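Local coordinates for gingipain R (Porphyromonas gingivalis, PDB 1CVR), which cleaves peptide bonds after arginine as a secreted cysteine proteinase with a caspase-like catalytic domain followed by an immunoglobulin-like domain, at residues 133-138 with 349-354; 354-359 with 423-428. All coordinates share one frame; numbering follows the deposited sequence.

Contact 1 (133-138 with 349-354); sequences RNITTE and LVPTEM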
loop_
_atom_site.group_PDB
_atom_site.type_symbol
_atom_site.label_atom_id
_atom_site.label_comp_id
_atom_site.label_asym_id
_atom_site.label_seq_id
_atom_site.Cartn_x
_atom_site.Cartn_y
_atom_site.Cartn_z
ATOM N N ARG A 133 -12.151 -2.431 -4.571
ATOM C CA ARG A 133 -13.579 -2.584 -4.818
ATOM C C ARG A 133 -14.024 -3.448 -5.983
ATOM O O ARG A 133 -14.964 -4.229 -5.851
ATOM C CB ARG A 133 -14.215 -1.206 -5.014
ATOM C CG ARG A 133 -15.742 -1.205 -5.038
ATOM C CD ARG A 133 -16.276 0.215 -5.163
ATOM N NE ARG A 133 -15.927 0.762 -6.467
ATOM C CZ ARG A 133 -16.064 2.035 -6.822
ATOM N NH1 ARG A 133 -16.549 2.922 -5.959
ATOM N NH2 ARG A 133 -15.727 2.416 -8.053
ATOM N N ASN A 134 -13.332 -3.319 -7.107
ATOM C CA ASN A 134 -13.745 -3.976 -8.339
ATOM C C ASN A 134 -13.053 -5.225 -8.900
ATOM O O ASN A 134 -13.360 -5.633 -10.018
ATOM C CB ASN A 134 -13.800 -2.877 -9.399
ATOM C CG ASN A 134 -14.789 -1.766 -9.024
ATOM O OD1 ASN A 134 -14.555 -0.589 -9.280
ATOM N ND2 ASN A 134 -15.906 -2.153 -8.433
ATOM N N ILE A 135 -12.145 -5.842 -8.148
ATOM C CA ILE A 135 -11.472 -7.053 -8.624
ATOM C C ILE A 135 -12.439 -8.243 -8.515
ATOM O O ILE A 135 -13.087 -8.429 -7.486
ATOM C CB ILE A 135 -10.194 -7.343 -7.796
ATOM C CG1 ILE A 135 -9.162 -6.235 -8.025
ATOM C CG2 ILE A 135 -9.621 -8.714 -8.154
ATOM C CD1 ILE A 135 -8.773 -6.064 -9.470
ATOM N N THR A 136 -12.531 -9.042 -9.576
ATOM C CA THR A 136 -13.432 -10.201 -9.598
ATOM C C THR A 136 -12.697 -11.533 -9.836
ATOM O O THR A 136 -11.465 -11.571 -9.977
ATOM C CB THR A 136 -14.481 -10.054 -10.703
ATOM O OG1 THR A 136 -13.865 -10.306 -11.969
ATOM C CG2 THR A 136 -15.036 -8.649 -10.729
ATOM N N THR A 137 -13.462 -12.622 -9.887
ATOM C CA THR A 137 -12.906 -13.954 -10.109
ATOM C C THR A 137 -12.305 -14.051 -11.501
ATOM O O THR A 137 -11.590 -14.997 -11.806
ATOM C CB THR A 137 -13.992 -15.063 -9.987
ATOM O OG1 THR A 137 -15.073 -14.769 -10.887
ATOM C CG2 THR A 137 -14.522 -15.157 -8.563
ATOM N N GLU A 138 -12.585 -13.070 -12.352
ATOM C CA GLU A 138 -12.048 -13.099 -13.703
ATOM C C GLU A 138 -10.689 -12.406 -13.868
ATOM O O GLU A 138 -10.099 -12.439 -14.949
ATOM C CB GLU A 138 -13.068 -12.517 -14.675
ATOM C CG GLU A 138 -14.386 -13.292 -14.664
ATOM C CD GLU A 138 -14.187 -14.800 -14.797
ATOM O OE1 GLU A 138 -13.533 -15.238 -15.770
ATOM O OE2 GLU A 138 -14.690 -15.551 -13.923
ATOM N N LEU A 349 -3.767 -13.740 -4.597
ATOM C CA LEU A 349 -4.270 -14.770 -5.501
ATOM C C LEU A 349 -5.586 -14.351 -6.133
ATOM O O LEU A 349 -6.165 -13.340 -5.749
ATOM C CB LEU A 349 -4.470 -16.081 -4.724
ATOM C CG LEU A 349 -3.267 -16.605 -3.928
ATOM C CD1 LEU A 349 -3.683 -17.786 -3.028
ATOM C CD2 LEU A 349 -2.168 -17.008 -4.901
ATOM N N VAL A 350 -6.046 -15.116 -7.121
ATOM C CA VAL A 350 -7.322 -14.823 -7.768
ATOM C C VAL A 350 -8.319 -14.983 -6.623
ATOM O O VAL A 350 -8.297 -15.981 -5.910
ATOM C CB VAL A 350 -7.626 -15.832 -8.888
ATOM C CG1 VAL A 350 -8.990 -15.524 -9.508
ATOM C CG2 VAL A 350 -6.540 -15.767 -9.946
ATOM N N PRO A 351 -9.202 -13.998 -6.425
ATOM C CA PRO A 351 -10.165 -14.089 -5.326
ATOM C C PRO A 351 -11.305 -15.092 -5.479
ATOM O O PRO A 351 -11.627 -15.530 -6.585
ATOM C CB PRO A 351 -10.694 -12.661 -5.245
ATOM C CG PRO A 351 -10.787 -12.314 -6.707
ATOM C CD PRO A 351 -9.382 -12.727 -7.150
ATOM N N THR A 352 -11.906 -15.448 -4.351
ATOM C CA THR A 352 -13.066 -16.319 -4.369
ATOM C C THR A 352 -14.220 -15.428 -3.896
ATOM O O THR A 352 -13.994 -14.298 -3.432
ATOM C CB THR A 352 -12.895 -17.508 -3.437
ATOM O OG1 THR A 352 -12.541 -17.042 -2.139
ATOM C CG2 THR A 352 -11.805 -18.446 -3.973
ATOM N N GLU A 353 -15.454 -15.898 -4.034
ATOM C CA GLU A 353 -16.567 -15.071 -3.613
ATOM C C GLU A 353 -17.004 -15.416 -2.202
ATOM O O GLU A 353 -16.651 -16.463 -1.664
ATOM C CB GLU A 353 -17.743 -15.196 -4.590
ATOM C CG GLU A 353 -17.371 -14.890 -6.029
ATOM C CD GLU A 353 -18.574 -14.658 -6.911
ATOM O OE1 GLU A 353 -19.184 -13.570 -6.818
ATOM O OE2 GLU A 353 -18.925 -15.563 -7.693
ATOM N N MET A 354 -17.747 -14.499 -1.597
ATOM C CA MET A 354 -18.258 -14.680 -0.247
ATOM C C MET A 354 -19.773 -14.803 -0.292
ATOM O O MET A 354 -20.429 -14.224 -1.157
ATOM C CB MET A 354 -17.908 -13.480 0.635
ATOM C CG MET A 354 -16.455 -13.324 0.965
ATOM S SD MET A 354 -16.240 -11.907 2.032
ATOM C CE MET A 354 -16.685 -10.569 0.950
#
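Pro351 meets the chain of 133-138 with ring carbons CG and CD, CG coming closest at 3.4 Å to Thr136 O. The same CG lies 4.1 Å from Ile135 CG2; chi1 of -66° sets this methyl anti to the backbone N and CG1 beside it, which puts CG2 on the ring while the CG1 branch leads away. The two side chains cross at about a right angle. One residue beyond Thr136, Thr137 accounts for the largest buried patch of any residue here. Its CG2 comes 3.5 Å from Pro351 O and 3.8 Å from Glu353 CG, again with the side chains at about a right angle, and Val350 CG1 packs against Thr137 O at 3.5 Å. No hydrogen bond passes between the segments: methyls and ring carbons rest against carbonyl oxygens, and the 83° between the two chain directions gives a crossing of loops rather than strand pairing.

The crossing lies near the probable seam between the caspase-like catalytic domain, whose helix 118-133 has just ended, and 349-354, which probably leads into the immunoglobulin-like domain.

Behind the first shell, 133-138 is shaped by its own polar groups. Thr136 OG1 accepts from Glu138 N at 3.1 Å, an ST turn that bends the chain at Thr137, and Asp139 OD2 receives Thr136 N. The hydroxyl of Thr137 bonds to Glu138 OE2, 3.2 Å from OG1, meeting it on the anti side and 25° out of the carboxylate plane; the other carboxylate oxygen, OE1, forms a salt bridge with Lys140. Ile135 is buried further by Trp141, Leu142 and Arg347, while backbone bonds tie Thr352 to Asn421 and Val423.

Contact 2 (354-359 with 423-428); sequences MQVTAP and VTVIKD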
loop_
_atom_site.group_PDB
_atom_site.type_symbol
_atom_site.label_atom_id
_atom_site.label_comp_id
_atom_site.label_asym_id
_atom_site.label_seq_id
_atom_site.Cartn_x
_atom_site.Cartn_y
_atom_site.Cartn_z
ATOM N N MET A 354 -17.747 -14.499 -1.597
ATOM C CA MET A 354 -18.258 -14.680 -0.247
ATOM C C MET A 354 -19.773 -14.803 -0.292
ATOM O O MET A 354 -20.429 -14.224 -1.157
ATOM C CB MET A 354 -17.908 -13.480 0.635
ATOM C CG MET A 354 -16.455 -13.324 0.965
ATOM S SD MET A 354 -16.240 -11.907 2.032
ATOM C CE MET A 354 -16.685 -10.569 0.950
ATOM N N GLN A 355 -20.318 -15.550 0.655
ATOM C CA GLN A 355 -21.756 -15.729 0.750
ATOM C C GLN A 355 -22.188 -14.777 1.861
ATOM O O GLN A 355 -21.886 -14.993 3.033
ATOM C CB GLN A 355 -22.064 -17.185 1.111
ATOM C CG GLN A 355 -23.500 -17.619 0.872
ATOM C CD GLN A 355 -23.658 -19.140 0.953
ATOM O OE1 GLN A 355 -24.754 -19.675 0.777
ATOM N NE2 GLN A 355 -22.554 -19.837 1.219
ATOM N N VAL A 356 -22.862 -13.706 1.475
ATOM C CA VAL A 356 -23.327 -12.698 2.419
ATOM C C VAL A 356 -24.851 -12.664 2.457
ATOM O O VAL A 356 -25.503 -12.466 1.433
ATOM C CB VAL A 356 -22.824 -11.280 2.030
ATOM C CG1 VAL A 356 -23.457 -10.228 2.931
ATOM C CG2 VAL A 356 -21.319 -11.211 2.147
ATOM N N THR A 357 -25.413 -12.844 3.644
ATOM C CA THR A 357 -26.857 -12.815 3.793
ATOM C C THR A 357 -27.230 -11.725 4.793
ATOM O O THR A 357 -26.881 -11.802 5.962
ATOM C CB THR A 357 -27.391 -14.168 4.302
ATOM O OG1 THR A 357 -26.895 -15.226 3.469
ATOM C CG2 THR A 357 -28.910 -14.188 4.242
ATOM N N ALA A 358 -27.919 -10.696 4.327
ATOM C CA ALA A 358 -28.335 -9.625 5.221
ATOM C C ALA A 358 -29.783 -9.223 4.934
ATOM O O ALA A 358 -30.313 -9.501 3.859
ATOM C CB ALA A 358 -27.411 -8.409 5.055
ATOM N N PRO A 359 -30.449 -8.600 5.914
ATOM C CA PRO A 359 -31.833 -8.158 5.740
ATOM C C PRO A 359 -31.885 -7.151 4.597
ATOM O O PRO A 359 -30.917 -6.430 4.347
ATOM C CB PRO A 359 -32.154 -7.519 7.091
ATOM C CG PRO A 359 -31.294 -8.343 8.047
ATOM C CD PRO A 359 -29.987 -8.297 7.279
ATOM N N VAL A 423 -13.937 -11.304 -3.261
ATOM C CA VAL A 423 -14.556 -10.330 -4.132
ATOM C C VAL A 423 -15.419 -9.465 -3.226
ATOM O O VAL A 423 -16.225 -9.975 -2.442
ATOM C CB VAL A 423 -15.437 -10.989 -5.208
ATOM C CG1 VAL A 423 -16.167 -9.894 -6.032
ATOM C CG2 VAL A 423 -14.568 -11.842 -6.124
ATOM N N THR A 424 -15.230 -8.154 -3.314
ATOM C CA THR A 424 -15.991 -7.233 -2.488
ATOM C C THR A 424 -17.479 -7.267 -2.800
ATOM O O THR A 424 -17.879 -7.227 -3.962
ATOM C CB THR A 424 -15.487 -5.795 -2.654
ATOM O OG1 THR A 424 -14.141 -5.727 -2.176
ATOM C CG2 THR A 424 -16.377 -4.812 -1.853
ATOM N N VAL A 425 -18.282 -7.339 -1.739
ATOM C CA VAL A 425 -19.729 -7.373 -1.845
ATOM C C VAL A 425 -20.307 -6.028 -1.425
ATOM O O VAL A 425 -19.916 -5.462 -0.398
ATOM C CB VAL A 425 -20.325 -8.470 -0.943
ATOM C CG1 VAL A 425 -21.854 -8.438 -1.027
ATOM C CG2 VAL A 425 -19.801 -9.843 -1.367
ATOM N N ILE A 426 -21.220 -5.511 -2.239
ATOM C CA ILE A 426 -21.883 -4.234 -1.972
ATOM C C ILE A 426 -23.394 -4.428 -2.173
ATOM O O ILE A 426 -23.829 -4.821 -3.248
ATOM C CB ILE A 426 -21.372 -3.124 -2.934
ATOM C CG1 ILE A 426 -19.886 -2.859 -2.690
ATOM C CG2 ILE A 426 -22.144 -1.832 -2.715
ATOM C CD1 ILE A 426 -19.296 -1.847 -3.674
ATOM N N LYS A 427 -24.179 -4.169 -1.128
ATOM C CA LYS A 427 -25.630 -4.322 -1.195
ATOM C C LYS A 427 -26.321 -3.071 -0.668
ATOM O O LYS A 427 -25.719 -2.270 0.054
ATOM C CB LYS A 427 -26.083 -5.514 -0.346
ATOM C CG LYS A 427 -25.488 -6.863 -0.737
ATOM C CD LYS A 427 -26.014 -7.955 0.195
ATOM C CE LYS A 427 -25.442 -9.331 -0.139
ATOM N NZ LYS A 427 -25.762 -9.779 -1.531
ATOM N N ASP A 428 -27.580 -2.893 -1.049
ATOM C CA ASP A 428 -28.359 -1.763 -0.566
ATOM C C ASP A 428 -29.248 -2.222 0.574
ATOM O O ASP A 428 -29.709 -3.363 0.595
ATOM C CB ASP A 428 -29.234 -1.164 -1.670
ATOM C CG ASP A 428 -28.443 -0.312 -2.638
ATOM O OD1 ASP A 428 -27.653 -0.870 -3.426
ATOM O OD2 ASP A 428 -28.603 0.929 -2.593
HETATM O O HOH W 1 -17.857 -12.124 -2.787
HETATM O O HOH W 2 -29.311 -5.877 2.109
#
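Apolar contact centres on Val425 CG2, which is touched by Met354 CE at 4.0 Å and by Val356 CG2 at 4.1 Å. The bend of Met354 at its last torsion (chi3 -67°) brings CE against Val425 and Val423 of 423-428, 3.5 Å from Val423 O. Val356 and Val425 run past each other in opposite senses. Beyond them the aliphatic part of Lys427 continues the layer: its CE sits 3.8 Å from Val356 CG1 and 3.5 Å from Val356 O.

Water supplies the polar links. One molecule accepts from Met354 N and donates to Val423 O, both at 2.7 Å; a second, at the other end, donates to Pro359 O and Asp428 O.

Strands 356-357 and 425-431 belong to different sheets, the first pairing with 368-373 and the second with 412-418, so the side chains meet between the two sheets near the margin of a beta-sandwich, consistent with an immunoglobulin-like domain. Val371 and Cys373 also touch Val356, and Val417 adds to Met354. With no direct hydrogen bond between the segments, the direct contact is van der Waals, of methyl and methylene groups on one another and on carbonyl oxygens, with waters as the polar bridges.

Contact 1 lies where the two domains probably meet, setting the loop after helix 118-133 against 349-354, whereas contact 2 lies within the immunoglobulin-like domain, between its two sheets near their margin. Contact 1 is partly buried, with Ile135 and Pro351 enclosed; contact 2 is a surface contact, farther from the centre of the chain. Both place carbon on carbonyl oxygen, but contact 2 adds more side-chain packing, of Met354 and Val356 on Val425 and of Lys427 on Val356, and two bridging waters. Met354 belongs to both segment pairs, and their centres are 13 Å apart. A probable hydrogen bond from Val423 N to Thr352 O, 3.0 Å long, ties them together, as does packing of Val423 on Ile135 and Pro351.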